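CPXV203 protein (Cowpox virus, PDB 4HKJ) probably binds class I MHC molecules and retains them inside the infected cell, helping cowpox virus evade T cells, though its fold is related to chemokine-binding vCCI proteins. Local coordinates at residues 52-61 / 100-111; 6-14 / 151-159. One frame throughout, in Å; residues are numbered along the deposited sequence.

Overall arrangement
Interactions 1 and 2 lie on opposite sides of the chain's centre, with their centres about 29 Å apart and their nearest atoms about 11 Å. Interaction 1 pairs two neighbouring strands of the mixed sheet, its centre about 9 Å from that of the chain; interaction 2, at about 23 Å, fastens the N-terminal segment to the helix that follows strand 141-152. Strand 15-25 relates them: it continues from segment 6-14, runs beside strand 141-152 in the other sheet, and packs through Met21 and Ile23 on the inner face of interaction 1. In each contact one disulfide joins the two segments, and Glu155, Leu158 and Thr159 of interaction 2 also pack on another protein of the assembly.

Interaction 1 (52-61 / 100-111); sequences GYRVVVHDQC and CSKHILISVYCD
Val55 and Val57 lie beside Val108 and Ile106 on the inner face of an antiparallel strand pair, 53-59 with 103-110, in the mixed sheet of the beta-sandwich. These partners form non-hydrogen-bonded pairs, and the side chains of each pair run alongside one another in the same direction. Val57 CG2 rests 3.7 Å from Ile106 CG1, while its other branch, CG1, placed opposite the backbone N (chi1 -179°), reaches across to Ile104 CG2. Val55 divides its branches similarly: CG2 faces Val108, and CG1 meets Ile106 CG2 at 3.6 Å. Strands 15-25 and 81-88 of the second sheet cover this face, with Ile84 on Val55, Phe86 on Val57 and Met21 on Ile106. At the strand end Tyr53 turns its ring edge toward the partner strand, with Cys110 CA in the ring plane and CD1 3.9 Å from Cys110 CB; the sulfur of Cys110 is itself bonded to Cys140.

The hydrogen-bonded pairs Arg54-Tyr109, Val56-Ser107 and His58-Leu105 alternate with these and hold the register, Ser107 N donating almost straight to Val56 O (2.7 Å, 175° at the hydrogen). Their side chains occupy the outer face. There Val56 CG2 meets the ring edge of Tyr109 at CE2, 4.1 Å away, and His58 ND1 is taken up by Gly44 O. The aliphatic part of Arg54 passes the Asp111 carboxylate, but the guanidinium stands nearly perpendicular to it and OD2, 4.4 Å from Arg54 NE, lies well out of the guanidinium plane; at most the charges attract.

Beyond Asp59 the segments stay together. Gln60 brings its amide obliquely past His103, OE1 over one face of the ring and the two planes 20° apart, while His131 stacks on the same ring. A disulfide closes the pair, with Cys61 SG 2.0 Å from Cys100 SG.

Interaction 2 (6-14 / 151-159); sequences RCEKMEEET and MNECERKLT
Glu11 reaches from the short, weakly bonded helix 9-13 to Lys157 on helix 153-158, in a helix pair locked by a disulfide at the edge of the beta-sandwich, the axes of the short segments nearly perpendicular. CB of Glu11 sits over the first turn of the partner helix, 4.1 Å from Glu153 CB. From there the chain runs out extended through CG (chi2 -179°), and the glutamate and lysine side chains cross at about a right angle. Glu11 CD lies 3.7 Å from Lys157 NZ, and OE1 receives that ammonium on its syn lone pair in a salt bridge of 2.9 Å. OE2 turns back to its own segment and accepts a weak bond from Glu8 N; the salt bridge is the main hold.

The start of helix 153-158 is held separately, through backbone groups. Thr14 O accepts from Glu153 N at 3.2 Å, whereas Glu11 O receives only weak bonds from Glu153 N and Cys154 N. Close by, Cys7 SG and Cys154 SG join covalently, and Glu12 CG packs on Cys154 CB. Asn152 is the N-cap: ND2 bonds weakly to Glu12 O, while OD1 accepts from Glu155 N at 3.1 Å.

Interaction 1 (52-61 / 100-111)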
loop_
_atom_site.group_PDB
_atom_site.type_symbol
_atom_site.label_atom_id
_atom_site.label_comp_id
_atom_site.label_asym_id
_atom_site.label_seq_id
_atom_site.Cartn_x
_atom_site.Cartn_y
_atom_site.Cartn_z
ATOM N N GLY D 52 8.660 -18.323 -12.810
ATOM C CA GLY D 52 8.731 -19.350 -11.786
ATOM C C GLY D 52 7.378 -19.864 -11.339
ATOM O O GLY D 52 7.294 -20.769 -10.510
ATOM N N TYR D 53 6.312 -19.289 -11.885
ATOM C CA TYR D 53 4.964 -19.701 -11.520
ATOM C C TYR D 53 4.122 -20.005 -12.748
ATOM O O TYR D 53 4.360 -19.464 -13.829
ATOM C CB TYR D 53 4.268 -18.613 -10.701
ATOM C CG TYR D 53 5.091 -18.058 -9.562
ATOM C CD1 TYR D 53 5.534 -18.879 -8.535
ATOM C CD2 TYR D 53 5.406 -16.706 -9.504
ATOM C CE1 TYR D 53 6.284 -18.372 -7.489
ATOM C CE2 TYR D 53 6.152 -16.190 -8.463
ATOM C CZ TYR D 53 6.588 -17.029 -7.457
ATOM O OH TYR D 53 7.331 -16.519 -6.420
ATOM N N ARG D 54 3.139 -20.880 -12.577
ATOM C CA ARG D 54 2.108 -21.061 -13.587
ATOM C C ARG D 54 0.742 -20.790 -12.962
ATOM O O ARG D 54 0.398 -21.350 -11.921
ATOM C CB ARG D 54 2.187 -22.443 -14.244
ATOM C CG ARG D 54 1.906 -23.625 -13.337
ATOM C CD ARG D 54 1.952 -24.920 -14.134
ATOM N NE ARG D 54 1.203 -24.803 -15.383
ATOM C CZ ARG D 54 1.052 -25.787 -16.264
ATOM N NH1 ARG D 54 1.595 -26.976 -16.037
ATOM N NH2 ARG D 54 0.354 -25.581 -17.373
ATOM N N VAL D 55 -0.020 -19.902 -13.586
ATOM C CA VAL D 55 -1.253 -19.410 -12.985
ATOM C C VAL D 55 -2.481 -19.760 -13.819
ATOM O O VAL D 55 -2.499 -19.554 -15.031
ATOM C CB VAL D 55 -1.190 -17.884 -12.771
ATOM C CG1 VAL D 55 -2.461 -17.381 -12.112
ATOM C CG2 VAL D 55 0.030 -17.519 -11.936
ATOM N N VAL D 56 -3.501 -20.293 -13.155
ATOM C CA VAL D 56 -4.752 -20.646 -13.810
ATOM C C VAL D 56 -5.866 -19.705 -13.364
ATOM O O VAL D 56 -6.059 -19.482 -12.168
ATOM C CB VAL D 56 -5.159 -22.097 -13.485
ATOM C CG1 VAL D 56 -6.457 -22.453 -14.188
ATOM C CG2 VAL D 56 -4.055 -23.063 -13.882
ATOM N N VAL D 57 -6.593 -19.150 -14.328
ATOM C CA VAL D 57 -7.691 -18.236 -14.029
ATOM C C VAL D 57 -9.008 -18.735 -14.622
ATOM O O VAL D 57 -9.131 -18.893 -15.836
ATOM C CB VAL D 57 -7.404 -16.817 -14.559
ATOM C CG1 VAL D 57 -8.549 -15.881 -14.211
ATOM C CG2 VAL D 57 -6.095 -16.294 -13.993
ATOM N N HIS D 58 -9.989 -18.983 -13.761
ATOM C CA HIS D 58 -11.291 -19.474 -14.204
ATOM C C HIS D 58 -12.414 -18.494 -13.890
ATOM O O HIS D 58 -12.222 -17.518 -13.165
ATOM C CB HIS D 58 -11.612 -20.820 -13.552
ATOM C CG HIS D 58 -10.825 -21.966 -14.102
ATOM N ND1 HIS D 58 -10.975 -22.421 -15.394
ATOM C CD2 HIS D 58 -9.890 -22.762 -13.531
ATOM C CE1 HIS D 58 -10.161 -23.441 -15.599
ATOM N NE2 HIS D 58 -9.492 -23.669 -14.483
ATOM N N ASP D 59 -13.587 -18.766 -14.452
ATOM C CA ASP D 59 -14.806 -18.062 -14.078
ATOM C C ASP D 59 -15.879 -19.078 -13.694
ATOM O O ASP D 59 -15.717 -20.274 -13.936
ATOM C CB ASP D 59 -15.291 -17.137 -15.203
ATOM C CG ASP D 59 -15.461 -17.855 -16.539
ATOM O OD1 ASP D 59 -15.608 -19.095 -16.558
ATOM O OD2 ASP D 59 -15.459 -17.163 -17.580
ATOM N N GLN D 60 -16.971 -18.609 -13.101
ATOM C CA GLN D 60 -18.035 -19.511 -12.668
ATOM C C GLN D 60 -19.026 -19.833 -13.785
ATOM O O GLN D 60 -20.161 -20.235 -13.523
ATOM C CB GLN D 60 -18.765 -18.944 -11.446
ATOM C CG GLN D 60 -17.935 -18.961 -10.170
ATOM C CD GLN D 60 -18.720 -18.510 -8.952
ATOM O OE1 GLN D 60 -19.914 -18.224 -9.039
ATOM N NE2 GLN D 60 -18.050 -18.446 -7.807
ATOM N N CYS D 61 -18.588 -19.662 -15.028
ATOM C CA CYS D 61 -19.424 -19.963 -16.184
ATOM C C CYS D 61 -19.177 -21.372 -16.711
ATOM O O CYS D 61 -18.033 -21.774 -16.923
ATOM C CB CYS D 61 -19.180 -18.953 -17.307
ATOM S SG CYS D 61 -19.784 -17.287 -16.976
ATOM N N CYS D 100 -21.806 -14.700 -13.803
ATOM C CA CYS D 100 -20.838 -15.782 -13.656
ATOM C C CYS D 100 -19.466 -15.410 -14.215
ATOM O O CYS D 100 -18.438 -15.868 -13.716
ATOM C CB CYS D 100 -21.349 -17.048 -14.341
ATOM S SG CYS D 100 -21.580 -16.878 -16.126
ATOM N N SER D 101 -19.457 -14.583 -15.256
ATOM C CA SER D 101 -18.210 -14.151 -15.873
ATOM C C SER D 101 -17.509 -13.090 -15.030
ATOM O O SER D 101 -16.378 -12.701 -15.325
ATOM C CB SER D 101 -18.464 -13.624 -17.286
ATOM O OG SER D 101 -18.979 -14.641 -18.126
ATOM N N LYS D 102 -18.181 -12.626 -13.980
ATOM C CA LYS D 102 -17.609 -11.613 -13.100
ATOM C C LYS D 102 -17.140 -12.202 -11.771
ATOM O O LYS D 102 -16.721 -11.476 -10.869
ATOM C CB LYS D 102 -18.601 -10.470 -12.872
ATOM C CG LYS D 102 -18.904 -9.676 -14.134
ATOM C CD LYS D 102 -19.862 -8.526 -13.867
ATOM C CE LYS D 102 -21.248 -9.026 -13.491
ATOM N NZ LYS D 102 -22.200 -7.899 -13.303
ATOM N N HIS D 103 -17.215 -13.524 -11.658
ATOM C CA HIS D 103 -16.642 -14.227 -10.519
ATOM C C HIS D 103 -15.356 -14.921 -10.944
ATOM O O HIS D 103 -15.384 -15.910 -11.676
ATOM C CB HIS D 103 -17.633 -15.237 -9.940
ATOM C CG HIS D 103 -18.652 -14.627 -9.030
ATOM N ND1 HIS D 103 -19.757 -13.949 -9.496
ATOM C CD2 HIS D 103 -18.728 -14.584 -7.679
ATOM C CE1 HIS D 103 -20.472 -13.520 -8.473
ATOM N NE2 HIS D 103 -19.870 -13.892 -7.357
ATOM N N ILE D 104 -14.229 -14.390 -10.480
ATOM C CA ILE D 104 -12.918 -14.858 -10.913
ATOM C C ILE D 104 -12.238 -15.739 -9.868
ATOM O O ILE D 104 -12.147 -15.372 -8.697
ATOM C CB ILE D 104 -11.990 -13.671 -11.240
ATOM C CG1 ILE D 104 -12.631 -12.762 -12.291
ATOM C CG2 ILE D 104 -10.632 -14.163 -11.709
ATOM C CD1 ILE D 104 -12.927 -13.454 -13.601
ATOM N N LEU D 105 -11.759 -16.902 -10.302
ATOM C CA LEU D 105 -10.978 -17.781 -9.442
ATOM C C LEU D 105 -9.564 -17.943 -9.991
ATOM O O LEU D 105 -9.368 -18.478 -11.082
ATOM C CB LEU D 105 -11.645 -19.149 -9.309
ATOM C CG LEU D 105 -10.790 -20.223 -8.627
ATOM C CD1 LEU D 105 -10.468 -19.835 -7.190
ATOM C CD2 LEU D 105 -11.473 -21.580 -8.687
ATOM N N ILE D 106 -8.581 -17.479 -9.226
ATOM C CA ILE D 106 -7.191 -17.516 -9.662
ATOM C C ILE D 106 -6.354 -18.464 -8.807
ATOM O O ILE D 106 -6.307 -18.338 -7.584
ATOM C CB ILE D 106 -6.571 -16.107 -9.650
ATOM C CG1 ILE D 106 -7.297 -15.209 -10.653
ATOM C CG2 ILE D 106 -5.090 -16.170 -9.971
ATOM C CD1 ILE D 106 -6.759 -13.796 -10.728
ATOM N N SER D 107 -5.698 -19.419 -9.462
ATOM C CA SER D 107 -4.862 -20.391 -8.769
ATOM C C SER D 107 -3.398 -20.210 -9.155
ATOM O O SER D 107 -3.045 -20.285 -10.333
ATOM C CB SER D 107 -5.319 -21.814 -9.090
ATOM O OG SER D 107 -6.717 -21.955 -8.907
ATOM N N VAL D 108 -2.548 -19.972 -8.160
ATOM C CA VAL D 108 -1.129 -19.737 -8.412
ATOM C C VAL D 108 -0.254 -20.897 -7.939
ATOM O O VAL D 108 -0.076 -21.109 -6.739
ATOM C CB VAL D 108 -0.643 -18.436 -7.750
ATOM C CG1 VAL D 108 0.822 -18.200 -8.076
ATOM C CG2 VAL D 108 -1.488 -17.260 -8.209
ATOM N N TYR D 109 0.292 -21.642 -8.894
ATOM C CA TYR D 109 1.192 -22.745 -8.593
ATOM C C TYR D 109 2.625 -22.345 -8.918
ATOM O O TYR D 109 2.854 -21.471 -9.753
ATOM C CB TYR D 109 0.805 -23.983 -9.401
ATOM C CG TYR D 109 -0.657 -24.349 -9.299
ATOM C CD1 TYR D 109 -1.116 -25.175 -8.283
ATOM C CD2 TYR D 109 -1.580 -23.871 -10.221
ATOM C CE1 TYR D 109 -2.454 -25.512 -8.185
ATOM C CE2 TYR D 109 -2.916 -24.203 -10.132
ATOM C CZ TYR D 109 -3.349 -25.022 -9.112
ATOM O OH TYR D 109 -4.680 -25.351 -9.024
ATOM N N CYS D 110 3.586 -22.985 -8.259
ATOM C CA CYS D 110 4.997 -22.705 -8.512
ATOM C C CYS D 110 5.654 -23.794 -9.357
ATOM O O CYS D 110 5.467 -24.985 -9.108
ATOM C CB CYS D 110 5.759 -22.501 -7.199
ATOM S SG CYS D 110 5.277 -23.604 -5.849
ATOM N N ASP D 111 6.423 -23.372 -10.357
ATOM C CA ASP D 111 7.081 -24.291 -11.281
ATOM C C ASP D 111 8.571 -24.432 -10.994
ATOM O O ASP D 111 9.131 -25.524 -11.090
ATOM C CB ASP D 111 6.883 -23.824 -12.725
ATOM C CG ASP D 111 5.604 -24.353 -13.338
ATOM O OD1 ASP D 111 4.747 -24.848 -12.580
ATOM O OD2 ASP D 111 5.457 -24.275 -14.578
#

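Interaction 2 (6-14 / 151-159)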
loop_
_atom_site.group_PDB
_atom_site.type_symbol
_atom_site.label_atom_id
_atom_site.label_comp_id
_atom_site.label_asym_id
_atom_site.label_seq_id
_atom_site.Cartn_x
_atom_site.Cartn_y
_atom_site.Cartn_z
ATOM N N ARG D 6 -19.661 17.063 -19.234
ATOM C CA ARG D 6 -18.823 16.038 -18.625
ATOM C C ARG D 6 -17.878 15.404 -19.641
ATOM O O ARG D 6 -16.741 15.846 -19.805
ATOM C CB ARG D 6 -19.688 14.954 -17.980
ATOM C CG ARG D 6 -20.573 15.453 -16.851
ATOM C CD ARG D 6 -21.412 14.323 -16.278
ATOM N NE ARG D 6 -22.341 13.777 -17.264
ATOM C CZ ARG D 6 -23.614 14.140 -17.371
ATOM N NH1 ARG D 6 -24.116 15.050 -16.547
ATOM N NH2 ARG D 6 -24.388 13.593 -18.298
ATOM N N CYS D 7 -18.357 14.367 -20.318
ATOM C CA CYS D 7 -17.543 13.646 -21.288
ATOM C C CYS D 7 -18.389 13.067 -22.417
ATOM O O CYS D 7 -19.617 13.100 -22.366
ATOM C CB CYS D 7 -16.745 12.538 -20.596
ATOM S SG CYS D 7 -17.734 11.434 -19.565
ATOM N N GLU D 8 -17.719 12.535 -23.436
ATOM C CA GLU D 8 -18.396 12.025 -24.625
ATOM C C GLU D 8 -19.205 10.760 -24.344
ATOM O O GLU D 8 -19.062 10.136 -23.291
ATOM C CB GLU D 8 -17.381 11.757 -25.738
ATOM C CG GLU D 8 -16.464 12.932 -26.051
ATOM C CD GLU D 8 -17.181 14.073 -26.748
ATOM O OE1 GLU D 8 -18.281 13.845 -27.294
ATOM O OE2 GLU D 8 -16.641 15.199 -26.751
ATOM N N LYS D 9 -20.051 10.391 -25.301
ATOM C CA LYS D 9 -20.867 9.185 -25.211
ATOM C C LYS D 9 -19.992 7.939 -25.216
ATOM O O LYS D 9 -20.272 6.963 -24.518
ATOM C CB LYS D 9 -21.841 9.131 -26.388
ATOM C CG LYS D 9 -22.717 7.889 -26.432
ATOM C CD LYS D 9 -23.450 7.792 -27.762
ATOM C CE LYS D 9 -24.188 9.084 -28.082
ATOM N NZ LYS D 9 -24.782 9.059 -29.447
HETATM N N MSE D 10 -18.930 7.983 -26.015
HETATM C CA MSE D 10 -18.014 6.858 -26.162
HETATM C C MSE D 10 -17.265 6.567 -24.862
HETATM O O MSE D 10 -17.003 5.409 -24.533
HETATM C CB MSE D 10 -17.022 7.138 -27.296
HETATM C CG MSE D 10 -16.009 6.031 -27.536
HETATM SE SE MSE D 10 -14.787 6.426 -29.007
HETATM C CE MSE D 10 -16.081 6.549 -30.460
ATOM N N GLU D 11 -16.931 7.625 -24.129
ATOM C CA GLU D 11 -16.176 7.496 -22.885
ATOM C C GLU D 11 -16.995 6.833 -21.782
ATOM O O GLU D 11 -16.463 6.075 -20.973
ATOM C CB GLU D 11 -15.685 8.868 -22.418
ATOM C CG GLU D 11 -14.845 9.610 -23.442
ATOM C CD GLU D 11 -14.352 10.949 -22.930
ATOM O OE1 GLU D 11 -13.859 11.005 -21.783
ATOM O OE2 GLU D 11 -14.464 11.948 -23.672
ATOM N N GLU D 12 -18.293 7.122 -21.755
ATOM C CA GLU D 12 -19.176 6.569 -20.734
ATOM C C GLU D 12 -19.529 5.111 -21.012
ATOM O O GLU D 12 -20.085 4.425 -20.154
ATOM C CB GLU D 12 -20.453 7.405 -20.614
ATOM C CG GLU D 12 -20.224 8.835 -20.153
ATOM C CD GLU D 12 -21.517 9.616 -20.011
ATOM O OE1 GLU D 12 -22.600 9.000 -20.111
ATOM O OE2 GLU D 12 -21.451 10.845 -19.801
ATOM N N GLU D 13 -19.204 4.639 -22.213
ATOM C CA GLU D 13 -19.543 3.277 -22.617
ATOM C C GLU D 13 -18.317 2.368 -22.717
ATOM O O GLU D 13 -18.446 1.144 -22.747
ATOM C CB GLU D 13 -20.306 3.282 -23.947
ATOM C CG GLU D 13 -21.638 4.022 -23.904
ATOM C CD GLU D 13 -22.461 3.819 -25.164
ATOM O OE1 GLU D 13 -22.079 2.966 -25.995
ATOM O OE2 GLU D 13 -23.489 4.510 -25.325
ATOM N N THR D 14 -17.132 2.967 -22.768
ATOM C CA THR D 14 -15.895 2.199 -22.854
ATOM C C THR D 14 -15.424 1.782 -21.466
ATOM O O THR D 14 -14.906 2.602 -20.711
ATOM C CB THR D 14 -14.771 3.006 -23.531
ATOM O OG1 THR D 14 -15.223 3.497 -24.800
ATOM C CG2 THR D 14 -13.538 2.138 -23.735
HETATM N N MSE D 151 -13.561 0.449 -14.425
HETATM C CA MSE D 151 -14.399 1.628 -14.620
HETATM C C MSE D 151 -14.298 2.147 -16.048
HETATM O O MSE D 151 -13.435 1.721 -16.810
HETATM C CB MSE D 151 -14.003 2.730 -13.637
HETATM C CG MSE D 151 -12.529 3.091 -13.677
HETATM SE SE MSE D 151 -12.024 4.365 -12.291
HETATM C CE MSE D 151 -10.091 4.342 -12.554
ATOM N N ASN D 152 -15.188 3.067 -16.406
ATOM C CA ASN D 152 -15.181 3.642 -17.746
ATOM C C ASN D 152 -14.227 4.825 -17.882
ATOM O O ASN D 152 -13.708 5.333 -16.887
ATOM C CB ASN D 152 -16.598 4.024 -18.192
ATOM C CG ASN D 152 -17.318 4.894 -17.180
ATOM O OD1 ASN D 152 -16.691 5.591 -16.383
ATOM N ND2 ASN D 152 -18.645 4.859 -17.211
ATOM N N GLU D 153 -14.001 5.259 -19.119
ATOM C CA GLU D 153 -13.037 6.320 -19.399
ATOM C C GLU D 153 -13.450 7.674 -18.829
ATOM O O GLU D 153 -12.602 8.525 -18.567
ATOM C CB GLU D 153 -12.790 6.438 -20.905
ATOM C CG GLU D 153 -11.937 5.319 -21.477
ATOM C CD GLU D 153 -10.533 5.312 -20.905
ATOM O OE1 GLU D 153 -9.753 6.230 -21.233
ATOM O OE2 GLU D 153 -10.214 4.392 -20.124
ATOM N N CYS D 154 -14.751 7.868 -18.637
ATOM C CA CYS D 154 -15.254 9.115 -18.076
ATOM C C CYS D 154 -14.870 9.247 -16.606
ATOM O O CYS D 154 -14.274 10.243 -16.197
ATOM C CB CYS D 154 -16.772 9.201 -18.231
ATOM S SG CYS D 154 -17.487 10.761 -17.662
ATOM N N GLU D 155 -15.219 8.234 -15.818
ATOM C CA GLU D 155 -14.940 8.240 -14.387
ATOM C C GLU D 155 -13.443 8.185 -14.091
ATOM O O GLU D 155 -12.981 8.744 -13.097
ATOM C CB GLU D 155 -15.661 7.082 -13.695
ATOM C CG GLU D 155 -17.164 7.272 -13.580
ATOM C CD GLU D 155 -17.858 6.068 -12.976
ATOM O OE1 GLU D 155 -17.213 5.004 -12.870
ATOM O OE2 GLU D 155 -19.046 6.185 -12.607
ATOM N N ARG D 156 -12.695 7.509 -14.957
ATOM C CA ARG D 156 -11.246 7.424 -14.807
ATOM C C ARG D 156 -10.615 8.798 -15.007
ATOM O O ARG D 156 -9.665 9.168 -14.316
ATOM C CB ARG D 156 -10.659 6.422 -15.805
ATOM C CG ARG D 156 -9.158 6.207 -15.663
ATOM C CD ARG D 156 -8.595 5.392 -16.818
ATOM N NE ARG D 156 -8.800 6.054 -18.104
ATOM C CZ ARG D 156 -7.984 6.972 -18.613
ATOM N NH1 ARG D 156 -6.901 7.345 -17.945
ATOM N NH2 ARG D 156 -8.253 7.519 -19.791
ATOM N N LYS D 157 -11.158 9.551 -15.958
ATOM C CA LYS D 157 -10.679 10.895 -16.256
ATOM C C LYS D 157 -11.031 11.869 -15.135
ATOM O O LYS D 157 -10.313 12.838 -14.893
ATOM C CB LYS D 157 -11.270 11.383 -17.582
ATOM C CG LYS D 157 -10.781 12.750 -18.030
ATOM C CD LYS D 157 -11.409 13.157 -19.354
ATOM C CE LYS D 157 -12.925 13.181 -19.265
ATOM N NZ LYS D 157 -13.551 13.614 -20.544
ATOM N N LEU D 158 -12.138 11.605 -14.449
ATOM C CA LEU D 158 -12.622 12.503 -13.405
ATOM C C LEU D 158 -12.081 12.162 -12.019
ATOM O O LEU D 158 -12.258 12.928 -11.072
ATOM C CB LEU D 158 -14.152 12.537 -13.388
ATOM C CG LEU D 158 -14.798 13.325 -14.531
ATOM C CD1 LEU D 158 -16.311 13.366 -14.381
ATOM C CD2 LEU D 158 -14.221 14.731 -14.588
ATOM N N THR D 159 -11.420 11.014 -11.902
ATOM C CA THR D 159 -10.839 10.592 -10.631
ATOM C C THR D 159 -9.372 10.192 -10.788
ATOM O O THR D 159 -8.902 9.260 -10.134
ATOM C CB THR D 159 -11.620 9.414 -10.008
ATOM O OG1 THR D 159 -11.591 8.289 -10.895
ATOM C CG2 THR D 159 -13.069 9.807 -9.737
#